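Long-range contacts in clostripain-related protein (Bacteroides thetaiotaomicron, PDB 6NAG), which is a secreted cysteine protease of the clostripain (C11) family and probably hydrolyses peptide bonds in protein substrates: residues D45-I50 with L61-Y66; V37-I42 with N68-H73; F288-D293 with N336-I341; H113-I118 with D178-S183. The protein carries 1 engineered substitution. All coordinates share one frame; numbering follows the deposited sequence.

Interaction 1 of 4, residues D45-I50 with L61-Y66; sequences DERIII and LFELAY. With PRO (proline), chain C.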
# COMPACT_ATOMS: atom_id res chain seq x y z
N ASP A 45 -16.42 14.05 -15.80
CA ASP A 45 -15.04 13.64 -15.63
C ASP A 45 -14.94 12.50 -14.63
O ASP A 45 -13.94 12.36 -13.92
CB ASP A 45 -14.17 14.81 -15.17
CG ASP A 45 -13.93 15.82 -16.28
OD1 ASP A 45 -13.06 15.57 -17.14
OD2 ASP A 45 -14.61 16.87 -16.29
N GLU A 46 -15.98 11.67 -14.57
CA GLU A 46 -16.03 10.57 -13.62
C GLU A 46 -16.33 9.25 -14.31
O GLU A 46 -16.95 9.23 -15.37
CB GLU A 46 -17.07 10.84 -12.53
CG GLU A 46 -16.95 12.19 -11.84
CD GLU A 46 -17.63 13.31 -12.62
OE1 GLU A 46 -18.50 13.01 -13.45
OE2 GLU A 46 -17.28 14.49 -12.39
N ARG A 47 -15.87 8.16 -13.71
CA ARG A 47 -16.12 6.83 -14.25
C ARG A 47 -16.71 5.91 -13.18
O ARG A 47 -16.28 5.94 -12.03
CB ARG A 47 -14.83 6.23 -14.81
CG ARG A 47 -14.23 7.02 -15.96
CD ARG A 47 -12.92 6.42 -16.44
NE ARG A 47 -13.11 5.09 -17.01
CZ ARG A 47 -12.14 4.39 -17.59
NH1 ARG A 47 -10.91 4.89 -17.69
NH2 ARG A 47 -12.40 3.19 -18.09
N ILE A 48 -17.69 5.10 -13.56
CA ILE A 48 -18.31 4.17 -12.64
C ILE A 48 -17.87 2.74 -12.92
O ILE A 48 -18.14 2.19 -13.99
CB ILE A 48 -19.85 4.24 -12.71
CG1 ILE A 48 -20.33 5.63 -12.28
CG2 ILE A 48 -20.47 3.17 -11.83
CD1 ILE A 48 -21.83 5.78 -12.26
N ILE A 49 -17.18 2.14 -11.96
CA ILE A 49 -16.69 0.77 -12.09
C ILE A 49 -17.39 -0.14 -11.09
O ILE A 49 -17.49 0.20 -9.91
CB ILE A 49 -15.16 0.69 -11.88
CG1 ILE A 49 -14.45 1.72 -12.77
CG2 ILE A 49 -14.65 -0.71 -12.17
CD1 ILE A 49 -14.68 1.52 -14.24
N ILE A 50 -17.88 -1.28 -11.55
CA ILE A 50 -18.64 -2.18 -10.70
C ILE A 50 -18.08 -3.60 -10.67
O ILE A 50 -17.86 -4.22 -11.71
CB ILE A 50 -20.12 -2.25 -11.14
CG1 ILE A 50 -20.76 -0.86 -11.10
CG2 ILE A 50 -20.90 -3.21 -10.25
CD1 ILE A 50 -22.22 -0.85 -11.46
N LEU A 61 -15.98 -7.80 -13.38
CA LEU A 61 -15.72 -6.37 -13.28
C LEU A 61 -16.15 -5.67 -14.56
O LEU A 61 -15.69 -6.03 -15.65
CB LEU A 61 -14.24 -6.11 -12.99
CG LEU A 61 -13.85 -4.66 -12.69
CD1 LEU A 61 -14.31 -4.26 -11.30
CD2 LEU A 61 -12.35 -4.45 -12.85
N PHE A 62 -17.02 -4.68 -14.45
CA PHE A 62 -17.48 -3.94 -15.62
C PHE A 62 -17.69 -2.46 -15.33
O PHE A 62 -17.63 -2.03 -14.17
CB PHE A 62 -18.78 -4.56 -16.17
CG PHE A 62 -19.95 -4.45 -15.23
CD1 PHE A 62 -20.12 -5.36 -14.20
CD2 PHE A 62 -20.89 -3.45 -15.40
CE1 PHE A 62 -21.20 -5.27 -13.35
CE2 PHE A 62 -21.98 -3.35 -14.55
CZ PHE A 62 -22.13 -4.26 -13.52
N GLU A 63 -17.93 -1.68 -16.38
CA GLU A 63 -18.06 -0.24 -16.25
C GLU A 63 -19.40 0.27 -16.77
O GLU A 63 -19.90 -0.19 -17.79
CB GLU A 63 -16.92 0.46 -17.01
CG GLU A 63 -17.05 1.97 -17.08
CD GLU A 63 -15.87 2.63 -17.77
OE1 GLU A 63 -15.00 1.90 -18.29
OE2 GLU A 63 -15.81 3.87 -17.80
N LEU A 64 -19.99 1.22 -16.04
CA LEU A 64 -21.16 1.94 -16.52
C LEU A 64 -20.73 3.24 -17.19
O LEU A 64 -20.17 4.11 -16.53
CB LEU A 64 -22.14 2.23 -15.38
CG LEU A 64 -22.87 1.05 -14.75
CD1 LEU A 64 -23.90 1.55 -13.74
CD2 LEU A 64 -23.53 0.20 -15.81
N ALA A 65 -20.98 3.35 -18.48
CA ALA A 65 -20.58 4.54 -19.22
C ALA A 65 -21.72 5.10 -20.06
O ALA A 65 -22.76 4.45 -20.22
CB ALA A 65 -19.38 4.23 -20.11
N TYR A 66 -21.53 6.31 -20.58
CA TYR A 66 -22.54 6.95 -21.42
C TYR A 66 -21.99 7.17 -22.82
O TYR A 66 -21.16 8.06 -23.04
CB TYR A 66 -22.98 8.28 -20.80
CG TYR A 66 -24.11 8.96 -21.54
CD1 TYR A 66 -25.43 8.62 -21.30
CD2 TYR A 66 -23.85 9.95 -22.48
CE1 TYR A 66 -26.46 9.24 -21.97
CE2 TYR A 66 -24.88 10.58 -23.16
CZ TYR A 66 -26.18 10.22 -22.90
OH TYR A 66 -27.21 10.85 -23.57
N PRO C . -22.93 -7.74 -16.52
CA PRO C . -24.15 -8.46 -16.13
C PRO C . -25.12 -7.58 -15.35
O PRO C . -24.70 -6.68 -14.61
CB PRO C . -23.62 -9.60 -15.26
CG PRO C . -22.34 -9.08 -14.70
CD PRO C . -21.75 -8.23 -15.78
OXT PRO C . -26.33 -7.75 -15.43
O HOH W 1 -17.81 5.27 -16.66

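Interaction 2 of 4, residues V37-I42 with N68-H73; sequences VVEKNI and NGKSVH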
# COMPACT_ATOMS: atom_id res chain seq x y z
N VAL A 37 -29.20 6.90 -13.70
CA VAL A 37 -28.53 8.16 -13.45
C VAL A 37 -27.52 8.44 -14.56
O VAL A 37 -27.41 9.57 -15.05
CB VAL A 37 -27.81 8.16 -12.08
CG1 VAL A 37 -27.01 9.43 -11.89
CG2 VAL A 37 -28.82 7.99 -10.96
N VAL A 38 -26.80 7.40 -14.96
CA VAL A 38 -25.86 7.49 -16.07
C VAL A 38 -26.61 7.82 -17.36
O VAL A 38 -26.11 8.52 -18.23
CB VAL A 38 -25.07 6.18 -16.25
CG1 VAL A 38 -24.06 6.30 -17.38
CG2 VAL A 38 -24.39 5.79 -14.95
N GLU A 39 -27.84 7.31 -17.45
CA GLU A 39 -28.70 7.52 -18.61
C GLU A 39 -28.97 9.00 -18.87
O GLU A 39 -29.20 9.41 -20.01
CB GLU A 39 -30.03 6.77 -18.41
CG GLU A 39 -30.96 6.82 -19.60
CD GLU A 39 -30.41 6.07 -20.80
OE1 GLU A 39 -29.69 5.08 -20.60
OE2 GLU A 39 -30.71 6.49 -21.94
N LYS A 40 -28.93 9.80 -17.81
CA LYS A 40 -29.25 11.22 -17.91
C LYS A 40 -28.05 12.07 -18.31
O LYS A 40 -28.07 13.29 -18.15
CB LYS A 40 -29.82 11.72 -16.58
CG LYS A 40 -31.09 11.02 -16.14
CD LYS A 40 -31.54 11.50 -14.77
CE LYS A 40 -32.79 10.78 -14.32
NZ LYS A 40 -33.23 11.24 -12.97
N ASN A 41 -27.00 11.43 -18.82
CA ASN A 41 -25.78 12.11 -19.25
C ASN A 41 -25.19 12.97 -18.13
O ASN A 41 -24.88 14.14 -18.33
CB ASN A 41 -26.06 12.96 -20.49
CG ASN A 41 -24.79 13.43 -21.18
OD1 ASN A 41 -23.74 12.80 -21.06
ND2 ASN A 41 -24.89 14.52 -21.92
N ILE A 42 -25.03 12.37 -16.96
CA ILE A 42 -24.55 13.09 -15.78
C ILE A 42 -23.03 12.98 -15.65
O ILE A 42 -22.36 13.93 -15.23
CB ILE A 42 -25.24 12.58 -14.50
CG1 ILE A 42 -26.71 13.01 -14.50
CG2 ILE A 42 -24.55 13.10 -13.25
CD1 ILE A 42 -27.43 12.77 -13.19
N ASN A 68 -23.10 7.25 -27.12
CA ASN A 68 -24.13 7.34 -28.15
C ASN A 68 -25.53 7.55 -27.58
O ASN A 68 -26.50 6.92 -28.01
CB ASN A 68 -24.12 6.09 -29.03
CG ASN A 68 -22.82 5.93 -29.80
OD1 ASN A 68 -22.07 6.90 -29.98
ND2 ASN A 68 -22.53 4.72 -30.24
N GLY A 69 -25.63 8.44 -26.59
CA GLY A 69 -26.91 8.82 -26.03
C GLY A 69 -27.59 7.75 -25.19
O GLY A 69 -28.78 7.84 -24.91
N LYS A 70 -26.82 6.75 -24.78
CA LYS A 70 -27.38 5.64 -24.00
C LYS A 70 -26.35 5.08 -23.03
O LYS A 70 -25.16 5.01 -23.34
CB LYS A 70 -27.88 4.54 -24.94
CG LYS A 70 -28.52 3.35 -24.23
CD LYS A 70 -29.79 3.75 -23.50
CE LYS A 70 -30.37 2.58 -22.73
NZ LYS A 70 -31.55 2.99 -21.91
N SER A 71 -26.81 4.69 -21.84
CA SER A 71 -25.95 4.02 -20.87
C SER A 71 -25.61 2.62 -21.38
O SER A 71 -26.42 1.98 -22.04
CB SER A 71 -26.62 3.94 -19.51
OG SER A 71 -27.83 3.20 -19.57
N VAL A 72 -24.40 2.16 -21.08
CA VAL A 72 -23.93 0.89 -21.62
C VAL A 72 -23.05 0.13 -20.62
O VAL A 72 -22.28 0.73 -19.87
CB VAL A 72 -23.14 1.11 -22.94
CG1 VAL A 72 -21.93 2.00 -22.71
CG2 VAL A 72 -22.73 -0.21 -23.57
N HIS A 73 -23.20 -1.19 -20.59
CA HIS A 73 -22.34 -2.05 -19.79
C HIS A 73 -21.09 -2.43 -20.58
O HIS A 73 -21.19 -2.92 -21.70
CB HIS A 73 -23.08 -3.31 -19.35
CG HIS A 73 -24.14 -3.07 -18.33
ND1 HIS A 73 -24.51 -4.02 -17.40
CD2 HIS A 73 -24.93 -1.99 -18.09
CE1 HIS A 73 -25.46 -3.53 -16.63
NE2 HIS A 73 -25.74 -2.31 -17.03

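Interaction 3 of 4, residues F288-D293 with N336-I341; sequences FFDYGD and NTFSGI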
# COMPACT_ATOMS: atom_id res chain seq x y z
N PHE A 288 -25.32 -2.83 19.35
CA PHE A 288 -25.04 -1.47 18.88
C PHE A 288 -25.90 -0.43 19.59
O PHE A 288 -27.08 -0.27 19.29
CB PHE A 288 -25.26 -1.39 17.37
CG PHE A 288 -24.51 -2.43 16.59
CD1 PHE A 288 -23.16 -2.28 16.32
CD2 PHE A 288 -25.15 -3.57 16.13
CE1 PHE A 288 -22.46 -3.24 15.61
CE2 PHE A 288 -24.46 -4.53 15.41
CZ PHE A 288 -23.12 -4.36 15.15
N PHE A 289 -25.28 0.28 20.53
CA PHE A 289 -25.96 1.35 21.26
C PHE A 289 -25.70 2.70 20.59
O PHE A 289 -24.69 2.87 19.92
CB PHE A 289 -25.48 1.42 22.71
CG PHE A 289 -25.64 0.13 23.47
CD1 PHE A 289 -24.68 -0.86 23.39
CD2 PHE A 289 -26.73 -0.07 24.29
CE1 PHE A 289 -24.82 -2.04 24.09
CE2 PHE A 289 -26.88 -1.24 25.00
CZ PHE A 289 -25.92 -2.23 24.90
N ASP A 290 -26.61 3.65 20.79
CA ASP A 290 -26.38 5.01 20.34
C ASP A 290 -25.22 5.62 21.12
O ASP A 290 -25.25 5.65 22.35
CB ASP A 290 -27.64 5.86 20.49
CG ASP A 290 -27.44 7.29 20.03
OD1 ASP A 290 -27.43 7.52 18.80
OD2 ASP A 290 -27.30 8.18 20.89
N TYR A 291 -24.20 6.09 20.40
CA TYR A 291 -22.99 6.61 21.03
C TYR A 291 -23.29 7.83 21.90
O TYR A 291 -22.87 7.89 23.05
CB TYR A 291 -21.95 6.95 19.96
CG TYR A 291 -20.55 7.23 20.49
CD1 TYR A 291 -20.22 6.99 21.82
CD2 TYR A 291 -19.57 7.74 19.66
CE1 TYR A 291 -18.95 7.25 22.30
CE2 TYR A 291 -18.29 8.00 20.13
CZ TYR A 291 -17.99 7.75 21.45
OH TYR A 291 -16.73 8.01 21.93
N GLY A 292 -24.02 8.79 21.34
CA GLY A 292 -24.34 10.02 22.05
C GLY A 292 -25.09 9.78 23.35
O GLY A 292 -24.81 10.43 24.36
N ASP A 293 -26.03 8.84 23.33
CA ASP A 293 -26.84 8.54 24.50
C ASP A 293 -26.04 7.77 25.55
O ASP A 293 -26.31 7.87 26.74
CB ASP A 293 -28.08 7.74 24.11
CG ASP A 293 -29.08 7.63 25.24
OD1 ASP A 293 -29.24 8.61 26.00
OD2 ASP A 293 -29.71 6.55 25.37
N ASN A 336 -35.70 7.57 20.14
CA ASN A 336 -35.91 8.74 21.00
C ASN A 336 -34.75 9.72 20.91
O ASN A 336 -34.94 10.93 21.03
CB ASN A 336 -36.12 8.30 22.44
CG ASN A 336 -37.31 7.37 22.60
OD1 ASN A 336 -37.18 6.25 23.11
ND2 ASN A 336 -38.48 7.82 22.16
N THR A 337 -33.55 9.19 20.70
CA THR A 337 -32.36 10.01 20.51
C THR A 337 -31.46 9.37 19.45
O THR A 337 -31.42 8.14 19.32
CB THR A 337 -31.58 10.20 21.83
OG1 THR A 337 -30.36 10.91 21.57
CG2 THR A 337 -31.25 8.86 22.46
N PHE A 338 -30.75 10.20 18.70
CA PHE A 338 -29.97 9.70 17.56
C PHE A 338 -28.74 10.55 17.30
O PHE A 338 -28.84 11.71 16.90
CB PHE A 338 -30.86 9.65 16.32
CG PHE A 338 -30.20 9.00 15.13
CD1 PHE A 338 -29.94 7.63 15.13
CD2 PHE A 338 -29.86 9.74 14.02
CE1 PHE A 338 -29.34 7.03 14.04
CE2 PHE A 338 -29.26 9.14 12.92
CZ PHE A 338 -29.00 7.79 12.94
N SER A 339 -27.56 9.97 17.52
CA SER A 339 -26.30 10.68 17.32
C SER A 339 -25.69 10.36 15.96
O SER A 339 -24.73 11.01 15.53
CB SER A 339 -25.31 10.34 18.43
OG SER A 339 -25.02 8.95 18.45
N GLY A 340 -26.23 9.36 15.28
CA GLY A 340 -25.79 9.02 13.94
C GLY A 340 -24.72 7.94 13.88
O GLY A 340 -24.36 7.48 12.80
N ILE A 341 -24.21 7.54 15.03
CA ILE A 341 -23.17 6.51 15.08
C ILE A 341 -23.33 5.65 16.33
O ILE A 341 -23.94 6.08 17.31
CB ILE A 341 -21.76 7.15 15.03
CG1 ILE A 341 -20.72 6.14 14.54
CG2 ILE A 341 -21.38 7.73 16.39
CD1 ILE A 341 -19.38 6.75 14.22
O HOH W 2 -27.97 10.91 21.04

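Interaction 4 of 4, residues H113-I118 with D178-S183; sequences HGMGWI and DCYMSS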
# COMPACT_ATOMS: atom_id res chain seq x y z
N HIS A 113 -24.41 -7.90 3.34
CA HIS A 113 -24.91 -7.95 4.70
C HIS A 113 -23.88 -7.34 5.63
O HIS A 113 -22.68 -7.54 5.45
CB HIS A 113 -25.23 -9.38 5.13
CG HIS A 113 -26.43 -9.97 4.45
ND1 HIS A 113 -27.72 -9.68 4.85
CD2 HIS A 113 -26.54 -10.83 3.41
CE1 HIS A 113 -28.57 -10.34 4.08
NE2 HIS A 113 -27.88 -11.04 3.20
N GLY A 114 -24.34 -6.58 6.62
CA GLY A 114 -23.43 -5.91 7.53
C GLY A 114 -23.61 -6.32 8.98
O GLY A 114 -24.71 -6.67 9.40
N MET A 115 -22.51 -6.29 9.73
CA MET A 115 -22.55 -6.64 11.14
C MET A 115 -21.51 -5.82 11.91
O MET A 115 -20.96 -6.26 12.91
CB MET A 115 -22.30 -8.14 11.33
CG MET A 115 -22.81 -8.69 12.66
SD MET A 115 -24.55 -8.35 12.94
CE MET A 115 -24.76 -9.03 14.58
N GLY A 116 -21.25 -4.61 11.42
CA GLY A 116 -20.35 -3.69 12.09
C GLY A 116 -18.93 -4.17 12.26
O GLY A 116 -18.33 -4.73 11.35
N TRP A 117 -18.39 -3.95 13.46
CA TRP A 117 -17.00 -4.26 13.76
C TRP A 117 -16.80 -5.72 14.15
O TRP A 117 -15.66 -6.18 14.27
CB TRP A 117 -16.50 -3.36 14.89
CG TRP A 117 -17.26 -3.56 16.16
CD1 TRP A 117 -18.38 -2.88 16.56
CD2 TRP A 117 -16.98 -4.51 17.20
NE1 TRP A 117 -18.81 -3.34 17.78
CE2 TRP A 117 -17.97 -4.35 18.19
CE3 TRP A 117 -16.00 -5.48 17.38
CZ2 TRP A 117 -17.99 -5.12 19.35
CZ3 TRP A 117 -16.02 -6.25 18.53
CH2 TRP A 117 -17.01 -6.06 19.50
N ILE A 118 -17.91 -6.43 14.36
CA ILE A 118 -17.88 -7.81 14.82
C ILE A 118 -16.97 -8.68 13.96
O ILE A 118 -17.11 -8.73 12.74
CB ILE A 118 -19.29 -8.42 14.84
CG1 ILE A 118 -20.22 -7.60 15.73
CG2 ILE A 118 -19.25 -9.87 15.31
CD1 ILE A 118 -19.75 -7.48 17.16
N ASP A 178 -24.97 -1.53 3.80
CA ASP A 178 -25.14 -2.71 4.63
C ASP A 178 -25.83 -2.33 5.94
O ASP A 178 -26.22 -1.18 6.12
CB ASP A 178 -23.79 -3.37 4.94
CG ASP A 178 -22.86 -3.39 3.74
OD1 ASP A 178 -22.60 -4.49 3.21
OD2 ASP A 178 -22.39 -2.31 3.32
N CYS A 179 -25.98 -3.29 6.84
CA CYS A 179 -26.54 -3.02 8.16
C CYS A 179 -25.45 -2.71 9.18
O CYS A 179 -24.33 -3.22 9.07
CB CYS A 179 -27.37 -4.21 8.65
SG CYS A 179 -28.96 -4.42 7.83
N TYR A 180 -25.78 -1.88 10.16
CA TYR A 180 -24.96 -1.69 11.35
C TYR A 180 -23.53 -1.25 11.09
O TYR A 180 -22.64 -1.54 11.89
CB TYR A 180 -24.93 -3.00 12.15
CG TYR A 180 -26.29 -3.49 12.60
CD1 TYR A 180 -27.22 -2.62 13.14
CD2 TYR A 180 -26.63 -4.83 12.47
CE1 TYR A 180 -28.46 -3.07 13.55
CE2 TYR A 180 -27.87 -5.29 12.87
CZ TYR A 180 -28.78 -4.41 13.42
OH TYR A 180 -30.01 -4.85 13.82
N MET A 181 -23.30 -0.53 9.99
CA MET A 181 -21.93 -0.18 9.62
C MET A 181 -21.51 1.20 10.12
O MET A 181 -20.32 1.51 10.16
CB MET A 181 -21.75 -0.26 8.11
CG MET A 181 -21.93 -1.66 7.55
SD MET A 181 -20.97 -2.90 8.44
CE MET A 181 -19.30 -2.31 8.16
N SER A 182 -22.48 2.03 10.50
CA SER A 182 -22.15 3.32 11.09
C SER A 182 -21.75 3.13 12.55
O SER A 182 -22.46 3.53 13.47
CB SER A 182 -23.33 4.29 10.98
OG SER A 182 -22.95 5.60 11.36
N SER A 183 -20.59 2.50 12.74
CA SER A 183 -20.08 2.20 14.07
C SER A 183 -18.77 2.94 14.32
O SER A 183 -17.97 3.13 13.40
CB SER A 183 -19.87 0.69 14.23
OG SER A 183 -18.94 0.40 15.25

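Interaction 1 of 4, residues D45-I50 with L61-Y66
Ile50 pairs with Phe62, and Ile49 with Glu63, in the antiparallel hairpin made by strands 46-53 and 58-67. Ile50 and Phe62 are a hydrogen-bonded pair: Ile50 N donates to Phe62 O at 2.7 Å, and Phe62 N returns a bond of 2.9 Å to Ile50 O. On the same side of the sheet, Ile50 CB sits over one face of the Phe62 ring, 4.0 Å from its centroid, a CH-pi contact. Phe62 CG lies between the backbone N and the carbonyl carbon (chi1 65°), which swings the ring over Ile50. The opposite face of the ring carries N of a bound proline, whose pocket is completed by Tyr28, Thr60 and His73. Further along, Ile50 CD1 meets Leu64 CD1 at 3.7 Å, and this face, with Ile48, turns to helix 24-38, where Leu34 and Val38 receive Ile48.

The hairpin forms part of the large mixed sheet of this clan CD protease fold, between strands 11-17 and 70-80, and its other face is partly polar. There Arg47 takes the Glu63 carboxylate side-on, NH2 to OE1 at 2.9 Å and NE to OE2 at 3.1 Å, with the two planes 28° apart. NH2 reaches OE1 on its syn side but tilted out of the carboxylate plane, and NE comes to OE2 from above it. The extended glutamate chain passes Ile49 CD1, 3.7 Å from Glu63 CB, and Ile49 CG2 rests on Leu61 CD1. A water accepts from Ile48 N and donates to both Leu64 O and Glu63 OE2, the last at 2.7 Å, giving the buried carboxylate another partner beside the guanidinium.

Interaction 2 of 4, residues V37-I42 with N68-H73
Glu39 meets Ser71 and Lys70 where the end of helix 24-38 comes up against the start of strand 70-80, one of the two outermost strands of the large mixed sheet within this chain. Glu39 has the largest share of the buried surface and sits within a type I beta turn running from Val38 to Asn41. Its CG is anti to the backbone N (chi1 -175°) and the chain then bends at chi2, bringing the carboxylate across to the strand. A single oxygen, OE1, does the gripping. Ser71 OG donates to it at 2.8 Å, arriving nearly along the C-O axis, while Ser71 N donates at 3.2 Å from above the carboxylate plane, with an angle of 165° at the hydrogen. The serine thus holds the oxygen with backbone and side chain together.

Lys70 starts out pointing away from the turn, but its chain bends at chi2 and doubles back, so that NZ reaches Glu39 OE1 at 3.1 Å in a salt bridge whose hydrogen bond is weak. Val38 CG1 also touches Ser71 CB at 4.1 Å, a slight contact. Glu35 OE1, on the helix, is a second carboxylate partner of the same hydroxyl, so the two probably share or compete for it. With an alanine in place of Glu39, Ser71 N would probably lose its acceptor across this contact and the Lys70 ammonium would be left without its carboxylate mate.

The chemistry is that of a polar surface contact: one carboxylate oxygen collects a hydroxyl, an amide and an ammonium group, with little apolar packing.

Interaction 3 of 4, residues F288-D293 with N336-I341
Asp290 and Ser339 interlock at the N-cap of helix 291-298, where a two-residue strand, 289-290, runs into the helix and the irregular segment 336-341 crosses its start. This is the tight part. Asp290 OD1 accepts twice from one residue: from Ser339 N at 2.8 Å through its syn lone pair, and from Ser339 OG at 2.8 Å from above the carboxylate plane. That hydroxyl, held between its own N and carbonyl carbon (chi1 61°), sits between Asp290 OD1 and Gly292 N, from which it accepts at 3.1 Å. Asp290 OD2 caps the helix, taking Asp293 N on its anti side. A side chain on Gly292 would run into Ser339 CB. An asparagine in place of Asp290 would probably leave either Ser339 N or Asp293 N without its acceptor, since only one of its two branches could accept.

The side at Thr337, partly open to solvent, is looser. Thr337 CG2 rests on CG of Asp293, 3.7 Å away, whose carboxylate salt-bridges Lys297. A water donates to Asp290 OD2. Back on the buried side, Tyr291 N donates to Ile341 O at 3.1 Å, and Ile341 CG2 lies at the Tyr291 ring edge, in plane, 3.7 Å from CD2.

Interaction 4 of 4, residues H113-I118 with D178-S183
Met115 and Tyr180 run alongside each other in the same direction, with the Met115 sulfur beside the tyrosine ring: SD is 5.3 Å from the Tyr180 centroid and 70° off the ring normal, an oblique Met-aromatic contact. Met181, next to Tyr180, forms a hook bent at chi2 and chi3, which folds its SD back to 3.4 Å from Gly116 N. At the far end Trp117 presents its ring edge, CD1, to Ser183 OG at 3.6 Å; that hydroxyl caps helix 184-189 through Glu185 N, while Trp117 NE1 hydrogen-bonds to Ser344 OG.

No hydrogen bond joins the segments, and glycines let the backbones close in. Gly114 CA lies 3.6 Å from Asp178 CB and makes a CA-H...O contact with Cys179 O at 3.2 Å, where a side chain would collide. Clan CD peptidases carry their catalytic histidine and cysteine just after two neighbouring parallel strands; the His113-Gly114 and Asp178-Cys179 sequences are consistent with that site, and His113 NE2 is hydrogen-bonded to Asn22 OD1.

The two segments follow parallel strands 105-111 and 171-177, adjacent in the large sheet; 113-114 then pairs with strand 146-147, while the loop 178-183 leads into helix 184-189.

Interactions 1 and 2 share one corner of the large sheet: strands 58-67 and 70-80 are neighbours there, and Ala65 O takes a probable hydrogen bond from Val72 N. Interaction 1 is buried and mixes apolar packing with a salt bridge, whereas interaction 2 is a surface contact held by polar bonds. Interactions 3 and 4 are also buried and touch each other: Ser182 OG probably bonds to Gly340 O, and Phe288 stacks on Tyr180. Yet their chemistry differs, since a carboxylate and a hydroxyl order interaction 3, while interaction 4, near the centre of the chain, relies on glycines and sulfur. Interactions 1 and 3 lie on opposite sides of that centre, with about 36 Å between their own centres.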